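Local coordinates for protein RNA-dependent RNA Polymerase (Bombyx mori cytoplasmic polyhedrosis virus, PDB 6TZ0) that catalyses RNA-templated synthesis of RNA in this double-stranded RNA virus, making plus strands in transcription and complementary minus strands in genome replication, at residues Ala549-Ser554 with Thr646-Leu651; Asn558-Tyr563 with Ser639-Thr644; Asn514-Gln519 with Leu651-Val656; Ile392-Leu397 with Tyr563-Leu568; Ile703-Glu706 with Ala710-Ala713. All coordinates share one frame; numbering follows the deposited sequence.

Contact 1 (Ala549-Ser554 with Thr646-Leu651)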
# COMPACT_ATOMS: atom_id res chain seq x y z
N ALA A 549 3.52 11.64 14.98
CA ALA A 549 2.33 12.15 14.33
C ALA A 549 2.64 12.48 12.87
O ALA A 549 3.40 13.40 12.59
CB ALA A 549 1.82 13.38 15.06
N GLY A 550 2.04 11.73 11.95
CA GLY A 550 2.12 12.04 10.54
C GLY A 550 3.49 11.83 9.93
O GLY A 550 4.17 12.80 9.59
N MET A 551 3.90 10.57 9.80
CA MET A 551 5.29 10.30 9.45
C MET A 551 5.55 10.45 7.95
O MET A 551 6.61 10.94 7.56
CB MET A 551 5.69 8.91 9.93
CG MET A 551 7.18 8.66 9.84
SD MET A 551 7.73 7.12 10.58
CE MET A 551 9.49 7.23 10.27
N ASP A 552 4.60 10.05 7.10
CA ASP A 552 4.80 10.13 5.66
C ASP A 552 4.88 11.57 5.16
O ASP A 552 5.58 11.85 4.18
CB ASP A 552 3.70 9.40 4.90
CG ASP A 552 3.86 7.91 4.94
OD1 ASP A 552 5.01 7.45 5.04
OD2 ASP A 552 2.85 7.19 4.84
N ALA A 553 4.18 12.49 5.82
CA ALA A 553 4.31 13.89 5.48
C ALA A 553 5.53 14.53 6.11
O ALA A 553 5.93 15.63 5.70
CB ALA A 553 3.06 14.65 5.90
N SER A 554 6.15 13.87 7.09
CA SER A 554 7.29 14.44 7.80
C SER A 554 8.63 14.08 7.17
O SER A 554 9.61 14.80 7.39
CB SER A 554 7.29 13.99 9.26
OG SER A 554 6.15 14.46 9.95
N THR A 646 9.36 -0.75 4.72
CA THR A 646 10.74 -1.05 5.05
C THR A 646 11.55 0.20 5.31
O THR A 646 12.45 0.16 6.15
CB THR A 646 11.41 -1.86 3.94
OG1 THR A 646 11.47 -1.07 2.75
CG2 THR A 646 10.62 -3.12 3.65
N HIS A 647 11.24 1.30 4.62
CA HIS A 647 11.94 2.56 4.84
C HIS A 647 11.77 3.05 6.27
O HIS A 647 12.76 3.31 6.97
CB HIS A 647 11.45 3.62 3.87
CG HIS A 647 12.10 4.96 4.06
ND1 HIS A 647 11.61 5.90 4.95
CD2 HIS A 647 13.18 5.51 3.49
CE1 HIS A 647 12.38 6.97 4.91
NE2 HIS A 647 13.34 6.76 4.03
N HIS A 648 10.53 3.15 6.73
CA HIS A 648 10.27 3.65 8.07
C HIS A 648 10.76 2.68 9.13
O HIS A 648 11.30 3.12 10.16
CB HIS A 648 8.78 3.94 8.25
CG HIS A 648 8.23 4.92 7.26
ND1 HIS A 648 8.64 6.23 7.21
CD2 HIS A 648 7.27 4.78 6.32
CE1 HIS A 648 7.97 6.86 6.26
NE2 HIS A 648 7.14 6.00 5.70
N THR A 649 10.66 1.37 8.87
CA THR A 649 11.14 0.38 9.82
C THR A 649 12.65 0.45 9.99
O THR A 649 13.16 0.49 11.12
CB THR A 649 10.72 -1.01 9.37
OG1 THR A 649 9.30 -1.06 9.23
CG2 THR A 649 11.14 -2.04 10.39
N VAL A 650 13.38 0.47 8.87
CA VAL A 650 14.84 0.54 8.90
C VAL A 650 15.31 1.84 9.54
O VAL A 650 16.20 1.83 10.39
CB VAL A 650 15.40 0.36 7.48
CG1 VAL A 650 16.85 0.76 7.41
CG2 VAL A 650 15.30 -1.09 7.06
N LEU A 651 14.69 2.96 9.18
CA LEU A 651 15.11 4.26 9.69
C LEU A 651 14.87 4.38 11.19
O LEU A 651 15.73 4.89 11.93
CB LEU A 651 14.40 5.37 8.92
CG LEU A 651 14.75 6.84 9.15
CD1 LEU A 651 14.65 7.56 7.85
CD2 LEU A 651 13.79 7.50 10.11

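Contact 2 (Asn558-Tyr563 with Ser639-Thr644)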
# COMPACT_ATOMS: atom_id res chain seq x y z
N ASN A 558 15.89 15.14 2.45
CA ASN A 558 17.10 14.84 3.20
C ASN A 558 16.89 13.68 4.17
O ASN A 558 17.85 12.96 4.48
CB ASN A 558 17.55 16.08 3.96
CG ASN A 558 18.02 17.17 3.04
OD1 ASN A 558 18.66 16.92 2.04
ND2 ASN A 558 17.70 18.41 3.38
N THR A 559 15.67 13.49 4.66
CA THR A 559 15.40 12.33 5.50
C THR A 559 15.42 11.05 4.69
O THR A 559 15.87 10.00 5.18
CB THR A 559 14.05 12.52 6.21
OG1 THR A 559 14.07 13.76 6.91
CG2 THR A 559 13.80 11.42 7.22
N LYS A 560 14.98 11.12 3.43
CA LYS A 560 15.13 10.00 2.50
C LYS A 560 16.59 9.68 2.24
O LYS A 560 16.96 8.51 2.05
CB LYS A 560 14.39 10.32 1.21
CG LYS A 560 14.54 9.31 0.10
CD LYS A 560 13.79 8.03 0.39
CE LYS A 560 14.14 6.99 -0.64
NZ LYS A 560 13.79 7.46 -2.00
N ASP A 561 17.45 10.70 2.27
CA ASP A 561 18.87 10.47 2.02
C ASP A 561 19.55 9.62 3.10
O ASP A 561 20.56 8.97 2.80
CB ASP A 561 19.58 11.81 1.88
CG ASP A 561 20.81 11.74 1.01
OD1 ASP A 561 21.13 10.64 0.50
OD2 ASP A 561 21.45 12.79 0.80
N ILE A 562 19.00 9.55 4.32
CA ILE A 562 19.57 8.71 5.38
C ILE A 562 19.48 7.23 5.01
O ILE A 562 20.45 6.47 5.13
CB ILE A 562 18.89 8.99 6.73
CG1 ILE A 562 19.12 10.42 7.18
CG2 ILE A 562 19.38 8.04 7.81
CD1 ILE A 562 18.34 10.81 8.40
N TYR A 563 18.30 6.80 4.55
CA TYR A 563 18.13 5.45 4.04
C TYR A 563 18.88 5.25 2.73
O TYR A 563 19.33 4.14 2.44
CB TYR A 563 16.63 5.18 3.87
CG TYR A 563 16.22 3.79 3.44
CD1 TYR A 563 16.20 2.74 4.35
CD2 TYR A 563 15.80 3.54 2.14
CE1 TYR A 563 15.81 1.48 3.97
CE2 TYR A 563 15.41 2.27 1.75
CZ TYR A 563 15.42 1.25 2.67
OH TYR A 563 15.02 -0.01 2.29
N SER A 639 4.07 6.08 -0.36
CA SER A 639 3.39 5.04 0.42
C SER A 639 2.55 4.07 -0.40
O SER A 639 1.97 3.13 0.16
CB SER A 639 2.55 5.66 1.54
OG SER A 639 1.91 4.66 2.32
N GLY A 640 2.50 4.25 -1.71
CA GLY A 640 1.98 3.24 -2.61
C GLY A 640 3.15 2.64 -3.36
O GLY A 640 3.04 2.22 -4.52
N ARG A 641 4.27 2.63 -2.68
CA ARG A 641 5.58 2.35 -3.23
C ARG A 641 6.03 0.97 -2.74
O ARG A 641 5.41 0.37 -1.86
CB ARG A 641 6.53 3.46 -2.80
CG ARG A 641 7.78 3.66 -3.57
CD ARG A 641 8.48 4.88 -3.03
NE ARG A 641 9.76 5.10 -3.67
CZ ARG A 641 10.58 6.09 -3.36
NH1 ARG A 641 11.73 6.21 -3.99
NH2 ARG A 641 10.25 6.95 -2.40
N ALA A 642 7.10 0.44 -3.34
CA ALA A 642 7.55 -0.89 -2.97
C ALA A 642 8.21 -0.90 -1.60
O ALA A 642 7.93 -1.77 -0.77
CB ALA A 642 8.50 -1.44 -4.03
N ASP A 643 9.05 0.10 -1.32
CA ASP A 643 9.83 0.15 -0.08
C ASP A 643 9.21 1.06 0.97
O ASP A 643 9.93 1.72 1.70
CB ASP A 643 11.26 0.59 -0.38
CG ASP A 643 11.34 1.92 -1.12
OD1 ASP A 643 10.30 2.49 -1.49
OD2 ASP A 643 12.47 2.39 -1.33
N THR A 644 7.88 1.12 1.07
CA THR A 644 7.30 2.12 1.96
C THR A 644 7.36 1.72 3.43
O THR A 644 7.72 2.54 4.28
CB THR A 644 5.86 2.45 1.53
OG1 THR A 644 5.27 3.34 2.48
CG2 THR A 644 4.99 1.20 1.33

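Contact 3 (Asn514-Gln519 with Leu651-Val656)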
# COMPACT_ATOMS: atom_id res chain seq x y z
N ASN A 514 17.85 -9.27 12.66
CA ASN A 514 17.55 -8.70 13.96
C ASN A 514 16.26 -9.31 14.48
O ASN A 514 15.65 -10.17 13.85
CB ASN A 514 17.39 -7.18 13.89
CG ASN A 514 18.66 -6.47 13.58
OD1 ASN A 514 18.77 -5.77 12.58
ND2 ASN A 514 19.65 -6.63 14.45
N ASP A 515 15.85 -8.81 15.64
CA ASP A 515 14.57 -9.16 16.25
C ASP A 515 13.76 -7.92 16.60
O ASP A 515 12.90 -7.98 17.48
CB ASP A 515 14.78 -10.02 17.49
CG ASP A 515 15.73 -9.39 18.49
OD1 ASP A 515 16.38 -8.37 18.17
OD2 ASP A 515 15.82 -9.90 19.63
N ASN A 516 14.03 -6.79 15.95
CA ASN A 516 13.37 -5.54 16.31
C ASN A 516 12.41 -5.05 15.23
O ASN A 516 12.31 -3.85 14.97
CB ASN A 516 14.41 -4.48 16.67
CG ASN A 516 15.45 -4.26 15.61
OD1 ASN A 516 15.34 -4.78 14.51
ND2 ASN A 516 16.48 -3.50 15.94
N ALA A 517 11.70 -5.98 14.59
CA ALA A 517 10.59 -5.67 13.71
C ALA A 517 9.46 -6.63 14.03
O ALA A 517 9.67 -7.69 14.63
CB ALA A 517 10.98 -5.78 12.24
N ALA A 518 8.25 -6.26 13.63
CA ALA A 518 7.04 -6.97 14.04
C ALA A 518 6.37 -7.73 12.90
O ALA A 518 5.23 -8.16 13.05
CB ALA A 518 6.06 -5.99 14.68
N GLN A 519 7.06 -7.92 11.77
CA GLN A 519 6.46 -8.61 10.63
C GLN A 519 6.22 -10.09 10.88
O GLN A 519 5.34 -10.68 10.24
CB GLN A 519 7.33 -8.49 9.38
CG GLN A 519 7.31 -7.15 8.71
CD GLN A 519 8.08 -7.14 7.41
OE1 GLN A 519 8.71 -8.14 7.05
NE2 GLN A 519 8.01 -6.03 6.69
N LEU A 651 14.69 2.96 9.18
CA LEU A 651 15.11 4.26 9.69
C LEU A 651 14.87 4.38 11.19
O LEU A 651 15.73 4.89 11.93
CB LEU A 651 14.40 5.37 8.92
CG LEU A 651 14.75 6.84 9.15
CD1 LEU A 651 14.65 7.56 7.85
CD2 LEU A 651 13.79 7.50 10.11
N LEU A 652 13.72 3.90 11.68
CA LEU A 652 13.44 4.03 13.10
C LEU A 652 14.28 3.09 13.94
O LEU A 652 14.76 3.47 15.01
CB LEU A 652 11.95 3.81 13.35
CG LEU A 652 11.05 4.94 12.86
CD1 LEU A 652 9.60 4.52 12.93
CD2 LEU A 652 11.30 6.19 13.68
N GLN A 653 14.51 1.85 13.45
CA GLN A 653 15.36 0.95 14.22
C GLN A 653 16.81 1.42 14.19
O GLN A 653 17.52 1.26 15.19
CB GLN A 653 15.23 -0.49 13.71
CG GLN A 653 15.95 -0.84 12.43
CD GLN A 653 15.59 -2.21 11.95
OE1 GLN A 653 14.69 -2.86 12.48
NE2 GLN A 653 16.32 -2.69 10.96
N GLY A 654 17.22 2.09 13.11
CA GLY A 654 18.56 2.63 13.06
C GLY A 654 18.76 3.78 14.02
O GLY A 654 19.76 3.83 14.73
N LEU A 655 17.78 4.70 14.09
CA LEU A 655 17.88 5.82 15.03
C LEU A 655 17.89 5.35 16.48
O LEU A 655 18.70 5.82 17.28
CB LEU A 655 16.74 6.81 14.82
CG LEU A 655 16.68 7.68 13.57
CD1 LEU A 655 15.40 8.50 13.60
CD2 LEU A 655 17.87 8.59 13.46
N VAL A 656 17.04 4.37 16.82
CA VAL A 656 16.96 3.93 18.21
C VAL A 656 18.21 3.15 18.62
O VAL A 656 18.83 3.44 19.65
CB VAL A 656 15.67 3.11 18.44
CG1 VAL A 656 15.68 2.47 19.80
CG2 VAL A 656 14.47 4.01 18.32

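Contact 4 (Ile392-Leu397 with Tyr563-Leu568)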
# COMPACT_ATOMS: atom_id res chain seq x y z
N ILE A 392 24.50 8.86 13.46
CA ILE A 392 24.01 8.01 14.53
C ILE A 392 23.23 6.82 13.97
O ILE A 392 23.37 5.69 14.46
CB ILE A 392 23.18 8.85 15.52
CG1 ILE A 392 24.11 9.80 16.26
CG2 ILE A 392 22.46 8.00 16.51
CD1 ILE A 392 23.42 10.87 17.02
N ALA A 393 22.42 7.04 12.93
CA ALA A 393 21.74 5.91 12.29
C ALA A 393 22.72 5.01 11.55
O ALA A 393 22.59 3.78 11.59
CB ALA A 393 20.66 6.42 11.35
N GLN A 394 23.71 5.60 10.88
CA GLN A 394 24.65 4.78 10.14
C GLN A 394 25.62 4.02 11.03
O GLN A 394 26.13 2.99 10.59
CB GLN A 394 25.43 5.62 9.13
CG GLN A 394 24.58 6.06 7.97
CD GLN A 394 23.93 4.90 7.26
OE1 GLN A 394 22.71 4.77 7.27
NE2 GLN A 394 24.74 4.03 6.68
N SER A 395 25.86 4.48 12.26
CA SER A 395 26.73 3.74 13.17
C SER A 395 26.16 2.37 13.53
O SER A 395 26.91 1.43 13.78
CB SER A 395 26.98 4.55 14.44
OG SER A 395 25.80 4.67 15.20
N TYR A 396 24.84 2.24 13.52
CA TYR A 396 24.21 0.94 13.70
C TYR A 396 23.97 0.23 12.38
O TYR A 396 24.16 -0.99 12.30
CB TYR A 396 22.90 1.09 14.46
CG TYR A 396 22.19 -0.21 14.71
CD1 TYR A 396 22.68 -1.13 15.63
CD2 TYR A 396 21.03 -0.53 14.02
CE1 TYR A 396 22.03 -2.32 15.86
CE2 TYR A 396 20.38 -1.71 14.24
CZ TYR A 396 20.88 -2.60 15.16
OH TYR A 396 20.22 -3.78 15.38
N LEU A 397 23.57 0.95 11.33
CA LEU A 397 23.21 0.29 10.09
C LEU A 397 24.41 -0.17 9.27
O LEU A 397 24.26 -1.13 8.49
CB LEU A 397 22.33 1.20 9.24
CG LEU A 397 20.92 1.48 9.73
CD1 LEU A 397 20.26 2.52 8.86
CD2 LEU A 397 20.11 0.20 9.74
N TYR A 563 18.30 6.80 4.55
CA TYR A 563 18.13 5.45 4.04
C TYR A 563 18.88 5.25 2.73
O TYR A 563 19.33 4.14 2.44
CB TYR A 563 16.63 5.18 3.87
CG TYR A 563 16.22 3.79 3.44
CD1 TYR A 563 16.20 2.74 4.35
CD2 TYR A 563 15.80 3.54 2.14
CE1 TYR A 563 15.81 1.48 3.97
CE2 TYR A 563 15.41 2.27 1.75
CZ TYR A 563 15.42 1.25 2.67
OH TYR A 563 15.02 -0.01 2.29
N ASN A 564 19.01 6.32 1.93
CA ASN A 564 19.75 6.21 0.68
C ASN A 564 21.23 5.91 0.89
O ASN A 564 21.83 5.22 0.07
CB ASN A 564 19.62 7.48 -0.15
CG ASN A 564 18.25 7.64 -0.76
OD1 ASN A 564 17.62 6.66 -1.14
ND2 ASN A 564 17.81 8.88 -0.89
N THR A 565 21.82 6.41 1.98
CA THR A 565 23.22 6.08 2.29
C THR A 565 23.39 4.59 2.57
O THR A 565 24.36 3.98 2.12
CB THR A 565 23.72 6.87 3.49
OG1 THR A 565 22.90 6.59 4.62
CG2 THR A 565 23.70 8.34 3.21
N PHE A 566 22.47 4.01 3.34
CA PHE A 566 22.49 2.58 3.63
C PHE A 566 22.31 1.75 2.37
O PHE A 566 23.02 0.76 2.15
CB PHE A 566 21.40 2.29 4.67
CG PHE A 566 21.18 0.84 4.95
CD1 PHE A 566 22.10 0.10 5.65
CD2 PHE A 566 19.99 0.24 4.55
CE1 PHE A 566 21.87 -1.24 5.91
CE2 PHE A 566 19.76 -1.09 4.81
CZ PHE A 566 20.70 -1.83 5.49
N VAL A 567 21.38 2.17 1.50
CA VAL A 567 21.14 1.47 0.24
C VAL A 567 22.36 1.56 -0.67
O VAL A 567 22.75 0.58 -1.30
CB VAL A 567 19.87 2.02 -0.42
CG1 VAL A 567 19.69 1.48 -1.82
CG2 VAL A 567 18.67 1.64 0.40
N LEU A 568 23.02 2.72 -0.71
CA LEU A 568 24.20 2.86 -1.56
C LEU A 568 25.41 2.12 -1.01
O LEU A 568 26.23 1.64 -1.79
CB LEU A 568 24.53 4.34 -1.78
CG LEU A 568 23.58 5.08 -2.71
CD1 LEU A 568 23.91 6.55 -2.76
CD2 LEU A 568 23.64 4.48 -4.09

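Contact 5 (Ile703-Glu706 with Ala710-Ala713)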
# COMPACT_ATOMS: atom_id res chain seq x y z
N ILE A 703 16.28 12.48 20.05
CA ILE A 703 16.94 12.11 18.80
C ILE A 703 15.91 11.86 17.69
O ILE A 703 16.26 11.95 16.51
CB ILE A 703 17.87 10.91 19.04
CG1 ILE A 703 18.97 10.87 18.00
CG2 ILE A 703 17.14 9.58 18.96
CD1 ILE A 703 20.08 10.02 18.43
N LEU A 704 14.65 11.58 18.03
CA LEU A 704 13.61 11.61 17.01
C LEU A 704 13.24 13.03 16.63
O LEU A 704 12.92 13.29 15.47
CB LEU A 704 12.37 10.86 17.49
CG LEU A 704 12.51 9.35 17.59
CD1 LEU A 704 11.31 8.76 18.29
CD2 LEU A 704 12.65 8.76 16.22
N ASN A 705 13.30 13.96 17.58
CA ASN A 705 13.03 15.36 17.27
C ASN A 705 14.12 15.97 16.41
O ASN A 705 13.84 16.81 15.55
CB ASN A 705 12.86 16.16 18.55
CG ASN A 705 11.67 15.73 19.35
OD1 ASN A 705 10.62 15.40 18.80
ND2 ASN A 705 11.81 15.70 20.67
N GLU A 706 15.37 15.56 16.63
CA GLU A 706 16.51 15.99 15.81
C GLU A 706 16.46 15.44 14.39
O GLU A 706 17.14 15.98 13.52
CB GLU A 706 17.81 15.56 16.48
CG GLU A 706 18.22 16.35 17.70
CD GLU A 706 18.85 17.67 17.36
OE1 GLU A 706 19.55 17.75 16.32
OE2 GLU A 706 18.67 18.64 18.12
N ALA A 710 7.78 15.08 14.80
CA ALA A 710 7.09 15.49 16.01
C ALA A 710 6.57 14.24 16.71
O ALA A 710 5.97 13.37 16.07
CB ALA A 710 5.95 16.45 15.70
N THR A 711 6.82 14.14 18.01
CA THR A 711 6.47 12.95 18.78
C THR A 711 5.58 13.33 19.95
O THR A 711 5.79 14.35 20.60
CB THR A 711 7.72 12.23 19.31
OG1 THR A 711 8.46 13.12 20.16
CG2 THR A 711 8.61 11.76 18.17
N THR A 712 4.57 12.50 20.19
CA THR A 712 3.82 12.53 21.43
C THR A 712 4.27 11.35 22.27
O THR A 712 4.25 10.21 21.81
CB THR A 712 2.31 12.47 21.18
OG1 THR A 712 1.92 13.57 20.36
CG2 THR A 712 1.56 12.55 22.49
N ALA A 713 4.70 11.62 23.50
CA ALA A 713 5.31 10.61 24.36
C ALA A 713 4.28 10.11 25.36
O ALA A 713 4.12 10.69 26.44
CB ALA A 713 6.53 11.18 25.07

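Contact 1 (Ala549-Ser554 with Thr646-Leu651)
Met551 reaches His648 because its CG stands anti to the backbone N (chi1 -169°) and the rest of the chain runs fully extended. His648 CG lies beside its backbone N, and the imidazole meets the methionine. The contact joins two elements of the polymerase palm: the turn of motif A, Ala549-Ser554, and the long helix of motif B, which holds Thr646-Leu651. Gly550 and Asp552 bind UTP, and Asp680 magnesium, in another structure of this protein; Met551 touches Asp680.

The Met551 and His648 side chains run antiparallel past one another. Met551 SD sits 4.3 Å from the centroid of the His648 ring, in an oblique Met-aromatic contact. The nearest ring atom to the methyl is ND1, with Met551 CE 3.3 Å from His648 ND1.

The other end of the ring meets Asp552. His648 NE2 gives a weak, bent hydrogen bond to Asp552 OD1 at 2.7 Å, and the carboxylate and ring planes are 43° apart. This bond may help position a residue of the nucleotide site from the second shell. Tyr637 packs edge-to-face with His648.

The turn of motif A is also tied within itself, as Ser554 OG donates to Gly550 O at 2.6 Å. Beyond the ring, Met551 CE meets Leu651 CD2 at 4.3 Å.

Contact 2 (Asn558-Tyr563 with Ser639-Thr644)
Lys560 and Arg641 approach one another from facing sides. Lys560 leaves helix 557-573 with bends at chi2 and chi4. Arg641 reaches out from the loop with its chain extended from CG to NE. The lysine end arrives obliquely to the guanidinium, and Lys560 NZ is 3.1 Å from Arg641 NH1. Both groups are donors, so nothing bonds them directly. They gather round the carboxylate of Glu612, which forms a salt bridge with Arg641 NH1 and a long, weak ion pair with the lysine.

Asp643 adds negative charge on the loop side. Its OD1 is 3.4 Å from Arg641 NE but lies well out of the guanidinium plane, so charge alone links the two. The other oxygen turns toward the helix, and Asp643 OD2 comes obliquely within 4.3 Å of Tyr563 CE2. The Tyr563 hydroxyl has its own partner, the carbonyl of Pro503. The Tyr563 ring packs edge-to-face with His647. The neighbouring carboxylates probably offset the paired positive charges in this buried place.

Ser639-Thr644 is the loop with the Ser-Gly pair that leads into helix 644-665. Loop and helix together are characteristic of motif B of RNA-dependent RNA polymerases.

Contact 3 (Asn514-Gln519 with Leu651-Val656)
Asn514 opens the segment and turns its CB toward Gln653 on helix 644-665. Its amide only skirts the glutamine amide. It also packs against Phe400 and against Tyr396 of helix 389-397. Asp515 turns its CB away from the helix, while its carbonyl oxygen accepts a hydrogen bond from Lys676.

Asn516 carries the contact. Its CA is 7.1 Å from the CA of Gln653, the nearest backbone pair. Its CG sits between the backbone N and the carbonyl carbon (chi1 55°). Gln653 uses the same first torsion (chi1 78°) and then runs straight. The side chains cross at about a right angle, with their amide planes 32° apart. Asn516 OD1 lies 2.9 Å from Gln653 OE1 as modelled, but both amides are probably turned over.

Ala517 still brushes helix 644-665 at Thr649 and packs on Tyr511; then the loop leaves the helix. The backbone of Ala518 bonds to Ile677 at the end of strand 672-677. The loop thus borders the motif B helix and this outer strand of the palm sheet.

The meeting is polar and buried. A primary amide can both donate and accept, so the pair could satisfy each other, though which atom faces which stays open.

Contact 4 (Ile392-Leu397 with Tyr563-Leu568)
Leu397 and Phe566 make the apolar part of this contact. Leu397 CB touches Phe566 CD1 at 3.8 Å, while Leu397 CD2 lies over one face of the ring. The phenyl gets there because Phe566 CG stands anti to the backbone N (chi1 173°), which throws the ring toward the other helix. The Leu397 backbone joins in: its carbonyl oxygen is 3.5 Å from Phe566 CE1. These two residues also make the nearest backbone approach, with Leu397 CA 6.9 Å from Phe566 CA.

The two helices run almost alongside each other. The axes of the two short segments approach to 10.3 Å, with a crossing angle of -30°. Both belong to the central polymerase domain. Helix 557-573 follows motif A in the palm, and helix 389-397 packs across its flank, well away from the annotated sites.

The polar part centres on Gln394. It bends at chi2 to lay its amide against Thr565 and Phe566. Gln394 OE1 comes within 3.2 Å of Thr565 OG1, but the threonine hydroxyl already bonds the carbonyl of Ile562 in its own helix. The same amide oxygen rests 3.8 Å from Phe566 CB, and the amide and ring planes are 55° apart.

Contact 5 (Ile703-Glu706 with Ala710-Ala713)
Thr711 points its CB from the strand toward the end of helix 690-705, where Leu704 and Asn705 wait. At CB the side chain splits, and each branch meets a different residue.

The methyl branch goes to the leucine. Thr711 CG2 touches Leu704 CB at 3.9 Å and Leu704 CD1 at 4.0 Å. The side chains cross at about a right angle, and the methyl meets both the base and one branch tip of the leucine. Leu704 is buried and also packs on Leu652 and Leu655 of helix 644-665.

The hydroxyl branch goes to the asparagine. Thr711 OG1 sits between the backbone N and the carbonyl carbon (chi1 60°), which turns it toward the Asn705 amide. Thr711 OG1 is 3.4 Å from Asn705 OD1 as modelled. The amide is probably turned over in the model.

The backbones are also near, with Asn705 CA 6.1 Å from Ala710 CA. Only three residues separate the two segments, so the chain turns back sharply after the helix. On the strand side, the backbones of Ala710 and Thr712 bond to Ala549, just past the motif A strand, and to Asp547 within it. The Thr711 side chain touches Val548. Asp547 and Val548 bind magnesium in another structure of this protein. A helix that turns into an edge strand beside motif A is characteristic of motif D in the polymerase palm.

Contacts 1 to 4 are buried; contact 5 is only partly so. Contacts 1 and 3 share helix 644-665 and Leu651, using successive turns, while contacts 2 and 4 share helix 557-573 and Tyr563. Contact 1 lies in the active site and mixes a weak hydrogen bond with sulfur-ring packing. Contact 2, beside it, is mainly a matter of charge. Contact 3 pairs amides, and contact 4, farther out from the chain's centre, sets leucine-ring packing beside a glutamine amide. Contact 5 adds a small apolar touch beside a close asparagine-threonine approach. It joins contact 1 through a probable bond of Ala549 N to Ala710 O and contact 3 through leucine packing.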